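Local atomic coordinates of lectin (Trichosanthes anguina, PDB entry 4HR6), a protein that binds galactose-type sugars through two beta-trefoil domains, as the lectin part of a three-chain, nontoxic homologue of type II ribosome-inactivating proteins. Residues 100-108 / 118-129; 182-193 / 204-215. All blocks are in the same frame, centred on the assembly; numbering follows the deposited sequence.

Interaction 1: 100-108 / 118-129; sequences YEDLALTSN and MEVNTYSASQGW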
loop_
_atom_site.group_PDB
_atom_site.type_symbol
_atom_site.label_atom_id
_atom_site.label_comp_id
_atom_site.label_asym_id
_atom_site.label_seq_id
_atom_site.Cartn_x
_atom_site.Cartn_y
_atom_site.Cartn_z
ATOM N N TYR C 100 1.958 8.804 29.158
ATOM C CA TYR C 100 2.854 9.957 29.046
ATOM C C TYR C 100 2.720 10.573 27.663
ATOM O O TYR C 100 3.543 10.352 26.782
ATOM C CB TYR C 100 4.284 9.524 29.339
ATOM C CG TYR C 100 4.381 8.804 30.658
ATOM C CD1 TYR C 100 4.428 7.418 30.715
ATOM C CD2 TYR C 100 4.385 9.510 31.858
ATOM C CE1 TYR C 100 4.500 6.752 31.925
ATOM C CE2 TYR C 100 4.456 8.856 33.075
ATOM C CZ TYR C 100 4.512 7.476 33.105
ATOM O OH TYR C 100 4.581 6.816 34.311
ATOM N N GLU C 101 1.672 11.373 27.495
ATOM C CA GLU C 101 1.173 11.725 26.169
ATOM C C GLU C 101 2.112 12.591 25.326
ATOM O O GLU C 101 1.981 12.632 24.103
ATOM C CB GLU C 101 -0.204 12.396 26.281
ATOM C CG GLU C 101 -1.027 12.296 25.004
ATOM C CD GLU C 101 -2.436 12.835 25.155
ATOM O OE1 GLU C 101 -3.213 12.740 24.180
ATOM O OE2 GLU C 101 -2.769 13.357 26.242
ATOM N N ASP C 102 3.057 13.273 25.961
ATOM C CA ASP C 102 3.896 14.229 25.242
ATOM C C ASP C 102 5.186 13.617 24.731
ATOM O O ASP C 102 5.893 14.232 23.933
ATOM C CB ASP C 102 4.207 15.422 26.142
ATOM C CG ASP C 102 2.957 16.166 26.562
ATOM O OD1 ASP C 102 2.122 16.477 25.682
ATOM O OD2 ASP C 102 2.809 16.435 27.774
ATOM N N LEU C 103 5.480 12.402 25.176
ATOM C CA LEU C 103 6.767 11.775 24.899
ATOM C C LEU C 103 6.674 10.722 23.792
ATOM O O LEU C 103 5.576 10.308 23.407
ATOM C CB LEU C 103 7.326 11.167 26.189
ATOM C CG LEU C 103 7.680 12.207 27.267
ATOM C CD1 LEU C 103 7.754 11.575 28.654
ATOM C CD2 LEU C 103 8.984 12.916 26.926
ATOM N N ALA C 104 7.833 10.298 23.285
ATOM C CA ALA C 104 7.896 9.357 22.172
ATOM C C ALA C 104 9.280 8.742 22.067
ATOM O O ALA C 104 10.280 9.400 22.347
ATOM C CB ALA C 104 7.548 10.065 20.874
ATOM N N LEU C 105 9.340 7.485 21.646
ATOM C CA LEU C 105 10.604 6.777 21.569
ATOM C C LEU C 105 11.515 7.471 20.562
ATOM O O LEU C 105 11.099 7.760 19.433
ATOM C CB LEU C 105 10.376 5.313 21.184
ATOM C CG LEU C 105 11.605 4.400 21.138
ATOM C CD1 LEU C 105 12.171 4.190 22.534
ATOM C CD2 LEU C 105 11.260 3.056 20.500
ATOM N N THR C 106 12.753 7.738 20.978
ATOM C CA THR C 106 13.684 8.554 20.200
ATOM C C THR C 106 15.085 7.970 20.191
ATOM O O THR C 106 15.476 7.260 21.116
ATOM C CB THR C 106 13.777 9.970 20.769
ATOM O OG1 THR C 106 12.463 10.470 21.027
ATOM C CG2 THR C 106 14.511 10.909 19.797
ATOM N N SER C 107 15.823 8.260 19.125
ATOM C CA SER C 107 17.231 7.927 19.041
ATOM C C SER C 107 17.978 9.185 18.609
ATOM O O SER C 107 18.094 9.468 17.417
ATOM C CB SER C 107 17.470 6.789 18.062
ATOM O OG SER C 107 18.843 6.453 18.027
ATOM N N ASN C 108 18.477 9.923 19.603
ATOM C CA ASN C 108 19.078 11.249 19.415
ATOM C C ASN C 108 20.302 11.297 18.496
ATOM O O ASN C 108 20.584 12.338 17.908
ATOM C CB ASN C 108 19.444 11.856 20.775
ATOM C CG ASN C 108 18.230 12.349 21.547
ATOM O OD1 ASN C 108 17.267 12.846 20.963
ATOM N ND2 ASN C 108 18.283 12.239 22.872
ATOM N N MET C 118 13.266 8.388 25.844
ATOM C CA MET C 118 12.006 9.100 25.704
ATOM C C MET C 118 12.292 10.607 25.674
ATOM O O MET C 118 13.041 11.129 26.509
ATOM C CB MET C 118 11.051 8.735 26.839
ATOM C CG MET C 118 10.733 7.237 26.916
ATOM S SD MET C 118 9.912 6.534 25.453
ATOM C CE MET C 118 8.386 7.467 25.516
ATOM N N GLU C 119 11.726 11.283 24.670
ATOM C CA GLU C 119 11.896 12.719 24.470
ATOM C C GLU C 119 10.570 13.315 24.064
ATOM O O GLU C 119 9.640 12.598 23.687
ATOM C CB GLU C 119 12.911 13.013 23.356
ATOM C CG GLU C 119 14.292 12.401 23.536
ATOM C CD GLU C 119 15.065 12.986 24.713
ATOM O OE1 GLU C 119 14.570 13.953 25.345
ATOM O OE2 GLU C 119 16.173 12.468 24.997
ATOM N N VAL C 120 10.492 14.637 24.112
ATOM C CA VAL C 120 9.281 15.325 23.684
ATOM C C VAL C 120 9.016 14.949 22.223
ATOM O O VAL C 120 9.957 14.787 21.421
ATOM C CB VAL C 120 9.401 16.859 23.822
ATOM C CG1 VAL C 120 8.031 17.513 23.665
ATOM C CG2 VAL C 120 10.033 17.237 25.163
ATOM N N ASN C 121 7.743 14.780 21.885
ATOM C CA ASN C 121 7.378 14.367 20.534
ATOM C C ASN C 121 7.277 15.562 19.593
ATOM O O ASN C 121 6.368 16.375 19.714
ATOM C CB ASN C 121 6.060 13.578 20.545
ATOM C CG ASN C 121 5.704 12.995 19.181
ATOM O OD1 ASN C 121 6.574 12.743 18.338
ATOM N ND2 ASN C 121 4.421 12.776 18.964
ATOM N N THR C 122 8.220 15.648 18.659
ATOM C CA THR C 122 8.211 16.669 17.607
ATOM C C THR C 122 8.083 16.045 16.211
ATOM O O THR C 122 8.245 16.734 15.206
ATOM C CB THR C 122 9.482 17.540 17.658
ATOM O OG1 THR C 122 10.651 16.715 17.557
ATOM C CG2 THR C 122 9.518 18.323 18.965
ATOM N N TYR C 123 7.791 14.744 16.155
ATOM C CA TYR C 123 7.561 14.052 14.890
ATOM C C TYR C 123 8.769 14.135 13.973
ATOM O O TYR C 123 8.653 14.406 12.778
ATOM C CB TYR C 123 6.317 14.596 14.199
ATOM C CG TYR C 123 5.057 14.366 14.995
ATOM C CD1 TYR C 123 4.438 13.118 15.002
ATOM C CD2 TYR C 123 4.471 15.396 15.732
ATOM C CE1 TYR C 123 3.272 12.903 15.719
ATOM C CE2 TYR C 123 3.306 15.184 16.455
ATOM C CZ TYR C 123 2.712 13.935 16.444
ATOM O OH TYR C 123 1.557 13.715 17.159
ATOM N N SER C 124 9.926 13.879 14.563
ATOM C CA SER C 124 11.193 13.895 13.869
ATOM C C SER C 124 11.498 12.532 13.294
ATOM O O SER C 124 10.951 11.525 13.749
ATOM C CB SER C 124 12.305 14.291 14.852
ATOM O OG SER C 124 11.918 15.458 15.560
ATOM N N ALA C 125 12.397 12.511 12.312
ATOM C CA ALA C 125 12.888 11.276 11.720
ATOM C C ALA C 125 13.599 10.408 12.751
ATOM O O ALA C 125 13.654 9.184 12.608
ATOM C CB ALA C 125 13.817 11.570 10.553
ATOM N N SER C 126 14.139 11.040 13.789
ATOM C CA SER C 126 14.735 10.320 14.911
ATOM C C SER C 126 13.664 9.681 15.814
ATOM O O SER C 126 14.001 8.888 16.703
ATOM C CB SER C 126 15.620 11.275 15.727
ATOM O OG SER C 126 14.859 12.383 16.192
ATOM N N GLN C 127 12.394 10.038 15.595
ATOM C CA GLN C 127 11.252 9.451 16.309
ATOM C C GLN C 127 10.327 8.564 15.427
ATOM O O GLN C 127 9.177 8.291 15.791
ATOM C CB GLN C 127 10.445 10.576 16.962
ATOM C CG GLN C 127 11.309 11.455 17.864
ATOM C CD GLN C 127 10.518 12.504 18.611
ATOM O OE1 GLN C 127 9.786 13.301 18.012
ATOM N NE2 GLN C 127 10.666 12.520 19.938
ATOM N N GLY C 128 10.834 8.119 14.280
ATOM C CA GLY C 128 10.053 7.318 13.334
ATOM C C GLY C 128 10.499 5.877 13.347
ATOM O O GLY C 128 11.697 5.578 13.283
ATOM N N TRP C 129 9.538 4.967 13.435
ATOM C CA TRP C 129 9.873 3.541 13.532
ATOM C C TRP C 129 8.977 2.686 12.638
ATOM O O TRP C 129 7.824 3.013 12.438
ATOM C CB TRP C 129 9.728 3.073 14.983
ATOM C CG TRP C 129 10.463 3.914 15.955
ATOM C CD1 TRP C 129 9.961 4.949 16.687
ATOM C CD2 TRP C 129 11.834 3.798 16.305
ATOM N NE1 TRP C 129 10.942 5.485 17.473
ATOM C CE2 TRP C 129 12.106 4.797 17.255
ATOM C CE3 TRP C 129 12.869 2.943 15.899
ATOM C CZ2 TRP C 129 13.368 4.972 17.815
ATOM C CZ3 TRP C 129 14.129 3.112 16.454
ATOM C CH2 TRP C 129 14.366 4.121 17.409
HETATM O O HOH W 1 8.425 7.228 18.307
#
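Gln-127 and Thr-106 meet amide to hydroxyl: NE2 of Gln-127 gives a nearly straight bond (173°) of 2.9 Å to OG1 of Thr-106, which lies in the plane of the amide. The same NE2 also donates to Val-120 O, while Thr-106 OG1 donates a hydrogen bond to Ala-104 O, so a short chain of hydrogen bonds between buried polar groups stitches the loop 121-127 to the hairpin. At the other end of the amide, Gln-127 OE1 accepts from Thr-122 N on a lone pair. Trp-129 stands crosswise to Leu-105. Its NE1 reaches Leu-105 O at 3.0 Å within the ring plane but from above the carbonyl plane, and CD2 of Leu-105 lies over one face in a CH-pi contact 4.1 Å from the centre of the five-membered ring. Met-118, bent at chi2 and chi3, folds its CE back against Ala-104 N (3.6 Å). Nearer the surface, Asn-108 ND2 meets Glu-119 OE2 from above the carboxylate plane at 3.0 Å; Thr-117 OG1 also binds this oxygen. Strands 103-106 and 117-120 pair antiparallel as a two-stranded hairpin of the first beta-trefoil domain, and Leu-35 of strand 33-36 packs against Trp-129 and Ser-107.

Interaction 2: 182-193 / 204-215; sequences RVDDNRELCVTA and ITILNCDGSNNQ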
loop_
_atom_site.group_PDB
_atom_site.type_symbol
_atom_site.label_atom_id
_atom_site.label_comp_id
_atom_site.label_asym_id
_atom_site.label_seq_id
_atom_site.Cartn_x
_atom_site.Cartn_y
_atom_site.Cartn_z
ATOM N N ARG C 182 15.097 8.842 0.735
ATOM C CA ARG C 182 16.486 9.106 0.437
ATOM C C ARG C 182 16.852 8.861 -1.014
ATOM O O ARG C 182 16.267 8.011 -1.686
ATOM C CB ARG C 182 17.375 8.242 1.322
ATOM C CG ARG C 182 17.084 8.457 2.789
ATOM C CD ARG C 182 18.188 7.944 3.674
ATOM N NE ARG C 182 17.814 8.145 5.074
ATOM C CZ ARG C 182 18.663 8.086 6.096
ATOM N NH1 ARG C 182 19.947 7.830 5.885
ATOM N NH2 ARG C 182 18.220 8.280 7.328
ATOM N N VAL C 183 17.859 9.606 -1.474
ATOM C CA VAL C 183 18.383 9.475 -2.824
ATOM C C VAL C 183 19.083 8.126 -2.857
ATOM O O VAL C 183 19.892 7.812 -1.983
ATOM C CB VAL C 183 19.337 10.644 -3.183
ATOM C CG1 VAL C 183 19.930 10.464 -4.567
ATOM C CG2 VAL C 183 18.583 11.969 -3.113
ATOM N N ASP C 184 18.744 7.315 -3.847
ATOM C CA ASP C 184 19.150 5.923 -3.837
ATOM C C ASP C 184 20.662 5.818 -3.948
ATOM O O ASP C 184 21.282 5.054 -3.209
ATOM C CB ASP C 184 18.452 5.158 -4.969
ATOM C CG ASP C 184 18.755 3.679 -4.958
ATOM O OD1 ASP C 184 19.120 3.133 -3.896
ATOM O OD2 ASP C 184 18.600 3.053 -6.017
ATOM N N ASP C 185 21.244 6.600 -4.856
ATOM C CA ASP C 185 22.699 6.641 -5.050
ATOM C C ASP C 185 23.466 7.316 -3.904
ATOM O O ASP C 185 24.671 7.112 -3.781
ATOM C CB ASP C 185 23.053 7.334 -6.374
ATOM C CG ASP C 185 22.929 6.404 -7.584
ATOM O OD1 ASP C 185 22.619 5.202 -7.422
ATOM O OD2 ASP C 185 23.152 6.890 -8.714
ATOM N N ASN C 186 22.779 8.104 -3.078
ATOM C CA ASN C 186 23.415 8.775 -1.935
ATOM C C ASN C 186 22.520 8.810 -0.689
ATOM O O ASN C 186 21.661 9.676 -0.552
ATOM C CB ASN C 186 23.822 10.202 -2.342
ATOM C CG ASN C 186 24.792 10.849 -1.366
ATOM O OD1 ASN C 186 24.938 10.423 -0.220
ATOM N ND2 ASN C 186 25.467 11.896 -1.829
ATOM N N ARG C 187 22.761 7.885 0.239
ATOM C CA ARG C 187 21.871 7.700 1.396
ATOM C C ARG C 187 22.083 8.714 2.521
ATOM O O ARG C 187 21.424 8.634 3.549
ATOM C CB ARG C 187 22.005 6.277 1.953
ATOM C CG ARG C 187 21.777 5.166 0.933
ATOM C CD ARG C 187 20.359 5.165 0.368
ATOM N NE ARG C 187 20.237 4.181 -0.705
ATOM C CZ ARG C 187 19.994 2.881 -0.535
ATOM N NH1 ARG C 187 19.827 2.367 0.679
ATOM N NH2 ARG C 187 19.918 2.086 -1.598
ATOM N N GLU C 188 23.000 9.659 2.333
ATOM C CA GLU C 188 23.182 10.771 3.279
ATOM C C GLU C 188 22.212 11.911 2.968
ATOM O O GLU C 188 22.069 12.849 3.771
ATOM C CB GLU C 188 24.631 11.280 3.239
ATOM C CG GLU C 188 25.651 10.249 3.719
ATOM C CD GLU C 188 27.103 10.629 3.423
ATOM O OE1 GLU C 188 27.362 11.471 2.525
ATOM O OE2 GLU C 188 27.997 10.065 4.091
ATOM N N LEU C 189 21.526 11.793 1.824
ATOM C CA LEU C 189 20.629 12.825 1.292
ATOM C C LEU C 189 19.130 12.508 1.447
ATOM O O LEU C 189 18.656 11.467 1.008
ATOM C CB LEU C 189 20.942 13.027 -0.191
ATOM C CG LEU C 189 22.358 13.503 -0.534
ATOM C CD1 LEU C 189 22.547 13.583 -2.040
ATOM C CD2 LEU C 189 22.625 14.856 0.111
ATOM N N CYS C 190 18.384 13.441 2.027
ATOM C CA CYS C 190 16.996 13.229 2.387
ATOM C C CYS C 190 16.097 14.239 1.709
ATOM O O CYS C 190 16.458 15.400 1.575
ATOM C CB CYS C 190 16.825 13.386 3.896
ATOM S SG CYS C 190 17.113 11.900 4.878
ATOM N N VAL C 191 14.910 13.797 1.304
ATOM C CA VAL C 191 13.865 14.697 0.847
ATOM C C VAL C 191 13.444 15.528 2.046
ATOM O O VAL C 191 13.123 14.981 3.089
ATOM C CB VAL C 191 12.660 13.920 0.271
ATOM C CG1 VAL C 191 11.476 14.834 0.034
ATOM C CG2 VAL C 191 13.060 13.208 -1.014
ATOM N N THR C 192 13.443 16.852 1.887
ATOM C CA THR C 192 13.302 17.779 3.022
ATOM C C THR C 192 12.464 18.977 2.652
ATOM O O THR C 192 12.603 19.505 1.564
ATOM C CB THR C 192 14.670 18.338 3.459
ATOM O OG1 THR C 192 15.641 17.285 3.546
ATOM C CG2 THR C 192 14.545 19.061 4.805
ATOM N N ALA C 193 11.606 19.406 3.562
ATOM C CA ALA C 193 10.835 20.621 3.381
ATOM C C ALA C 193 11.615 21.872 3.883
ATOM O O ALA C 193 11.880 22.000 5.083
ATOM C CB ALA C 193 9.512 20.496 4.113
ATOM N N ILE C 204 9.992 21.692 -1.326
ATOM C CA ILE C 204 10.662 20.441 -1.021
ATOM C C ILE C 204 11.922 20.337 -1.846
ATOM O O ILE C 204 11.902 20.547 -3.058
ATOM C CB ILE C 204 9.789 19.197 -1.351
ATOM C CG1 ILE C 204 8.365 19.330 -0.801
ATOM C CG2 ILE C 204 10.458 17.928 -0.813
ATOM C CD1 ILE C 204 8.281 19.497 0.692
ATOM N N THR C 205 13.010 19.964 -1.196
ATOM C CA THR C 205 14.302 19.884 -1.858
ATOM C C THR C 205 15.056 18.732 -1.211
ATOM O O THR C 205 14.507 18.038 -0.365
ATOM C CB THR C 205 15.060 21.252 -1.738
ATOM O OG1 THR C 205 16.242 21.247 -2.547
ATOM C CG2 THR C 205 15.446 21.563 -0.277
ATOM N N ILE C 206 16.302 18.533 -1.606
ATOM C CA ILE C 206 17.154 17.486 -1.062
ATOM C C ILE C 206 18.259 18.088 -0.206
ATOM O O ILE C 206 19.095 18.842 -0.725
ATOM C CB ILE C 206 17.816 16.692 -2.202
ATOM C CG1 ILE C 206 16.748 16.217 -3.202
ATOM C CG2 ILE C 206 18.632 15.528 -1.644
ATOM C CD1 ILE C 206 17.313 15.465 -4.387
ATOM N N LEU C 207 18.279 17.755 1.089
ATOM C CA LEU C 207 19.358 18.189 2.000
ATOM C C LEU C 207 19.965 16.999 2.726
ATOM O O LEU C 207 19.478 15.877 2.603
ATOM C CB LEU C 207 18.843 19.207 3.018
ATOM C CG LEU C 207 18.173 20.451 2.413
ATOM C CD1 LEU C 207 17.447 21.264 3.471
ATOM C CD2 LEU C 207 19.185 21.311 1.670
ATOM N N ASN C 208 21.041 17.239 3.468
ATOM C CA ASN C 208 21.671 16.180 4.255
ATOM C C ASN C 208 20.667 15.635 5.264
ATOM O O ASN C 208 19.931 16.398 5.879
ATOM C CB ASN C 208 22.930 16.684 4.990
ATOM C CG ASN C 208 24.189 16.579 4.144
ATOM O OD1 ASN C 208 24.462 17.435 3.299
ATOM N ND2 ASN C 208 24.969 15.530 4.374
ATOM N N CYS C 209 20.622 14.313 5.411
ATOM C CA CYS C 209 19.763 13.701 6.420
ATOM C C CYS C 209 20.296 14.108 7.800
ATOM O O CYS C 209 21.449 13.851 8.109
ATOM C CB CYS C 209 19.753 12.167 6.281
ATOM S SG CYS C 209 19.085 11.507 4.719
ATOM N N ASP C 210 19.468 14.741 8.619
ATOM C CA ASP C 210 19.899 15.181 9.950
ATOM C C ASP C 210 18.916 14.784 11.060
ATOM O O ASP C 210 18.970 15.334 12.166
ATOM C CB ASP C 210 20.131 16.702 9.956
ATOM C CG ASP C 210 18.849 17.497 9.724
ATOM O OD1 ASP C 210 18.939 18.666 9.293
ATOM O OD2 ASP C 210 17.747 16.963 9.965
ATOM N N GLY C 211 18.012 13.849 10.766
ATOM C CA GLY C 211 17.085 13.322 11.774
ATOM C C GLY C 211 15.985 14.257 12.252
ATOM O O GLY C 211 15.361 13.994 13.289
ATOM N N SER C 212 15.708 15.325 11.499
ATOM C CA SER C 212 14.767 16.369 11.949
ATOM C C SER C 212 13.311 16.146 11.498
ATOM O O SER C 212 13.006 15.192 10.785
ATOM C CB SER C 212 15.265 17.742 11.474
ATOM O OG SER C 212 15.388 17.790 10.058
ATOM N N ASN C 213 12.421 17.053 11.903
ATOM C CA ASN C 213 10.985 16.930 11.620
ATOM C C ASN C 213 10.507 17.600 10.314
ATOM O O ASN C 213 9.359 18.036 10.204
ATOM C CB ASN C 213 10.176 17.474 12.805
ATOM C CG ASN C 213 10.375 18.961 13.011
ATOM O OD1 ASN C 213 11.339 19.540 12.511
ATOM N ND2 ASN C 213 9.470 19.585 13.751
ATOM N N ASN C 214 11.383 17.688 9.329
ATOM C CA ASN C 214 10.943 18.008 7.980
ATOM C C ASN C 214 11.592 17.077 6.960
ATOM O O ASN C 214 11.656 17.401 5.784
ATOM C CB ASN C 214 11.217 19.476 7.675
ATOM C CG ASN C 214 12.560 19.931 8.196
ATOM O OD1 ASN C 214 13.596 19.318 7.905
ATOM N ND2 ASN C 214 12.555 21.005 8.988
ATOM N N GLN C 215 12.053 15.916 7.430
ATOM C CA GLN C 215 12.558 14.849 6.570
ATOM C C GLN C 215 11.771 13.535 6.792
ATOM O O GLN C 215 12.240 12.454 6.427
ATOM C CB GLN C 215 14.055 14.630 6.835
ATOM C CG GLN C 215 14.900 15.879 6.645
ATOM C CD GLN C 215 16.388 15.616 6.789
ATOM O OE1 GLN C 215 16.818 14.928 7.705
ATOM N NE2 GLN C 215 17.179 16.173 5.881
#
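Strands 189-193 and 204-208 run antiparallel, their axes 4.5 Å apart at closest and 140° between directions, with Cys-190/Leu-207 and Thr-192/Thr-205 as hydrogen-bonded pairs; Glu-188 O extends the ladder to Cys-209 N. From within the ladder Cys-190 SG is joined by a disulfide (2.0 Å, chi3 100°) to Cys-209 SG, just beyond the end of strand 204-208, fixing the strand to the start of the loop 209-215. The extended chain of Arg-182 brings its guanidinium under Cys-209 SG, which sits over one face, 3.6 Å from NE; that NE is bonded to Thr-180 OG1, and NH1 holds Arg-187 O. Gln-215 lies alongside Thr-192, both side chains pointing the same way. With CG beside its backbone N (chi1 -57°) and the chain extended beyond, Gln-215 sends NE2 to Thr-192 OG1 at 3.0 Å, close to the amide plane, and to Asn-208 O. Its OE1 accepts from Asp-210 N on a lone pair, so the amide ties the loop, through OE1, to both strands, through NE2. Thr-192 OG1 in turn donates to Cys-190 O from above the carbonyl plane, and Thr-192 CG2 rests 3.3 Å from Asn-214 OD1. On the sheet face of Val-191, Ala-193, Ile-204 and Ile-206, Val-191 CG1 meets Ile-204 CG2 tightly at 3.4 Å; Ile-206 CG2 touches Leu-189 CB at 3.7 Å. This apolar face turns into the second beta-trefoil domain, toward Trp-173 of strand 173-175, Met-159 of strand 158-163, and Ile-247 and Leu-249 of strand 247-250.

How the interactions relate
From the N terminus, the chain first closes interaction 1, where residues 109-117, ending in the first residue of strand 117-120, connect its two segments. It then crosses into the second trefoil domain and closes interaction 2 round residues 194-203. The two are in series, neither nested nor crossing, with centres about 19 Å apart. Each joins a hairpin to the loop that follows its second strand, and a glutamine amide pins that loop in both, consistent with the internal repeats of ricin-type trefoils. These loops also meet: probable hydrogen bonds run from Ala-125 N to Ser-212 O and from Ser-126 N to Gly-211 O, so the domains abut here.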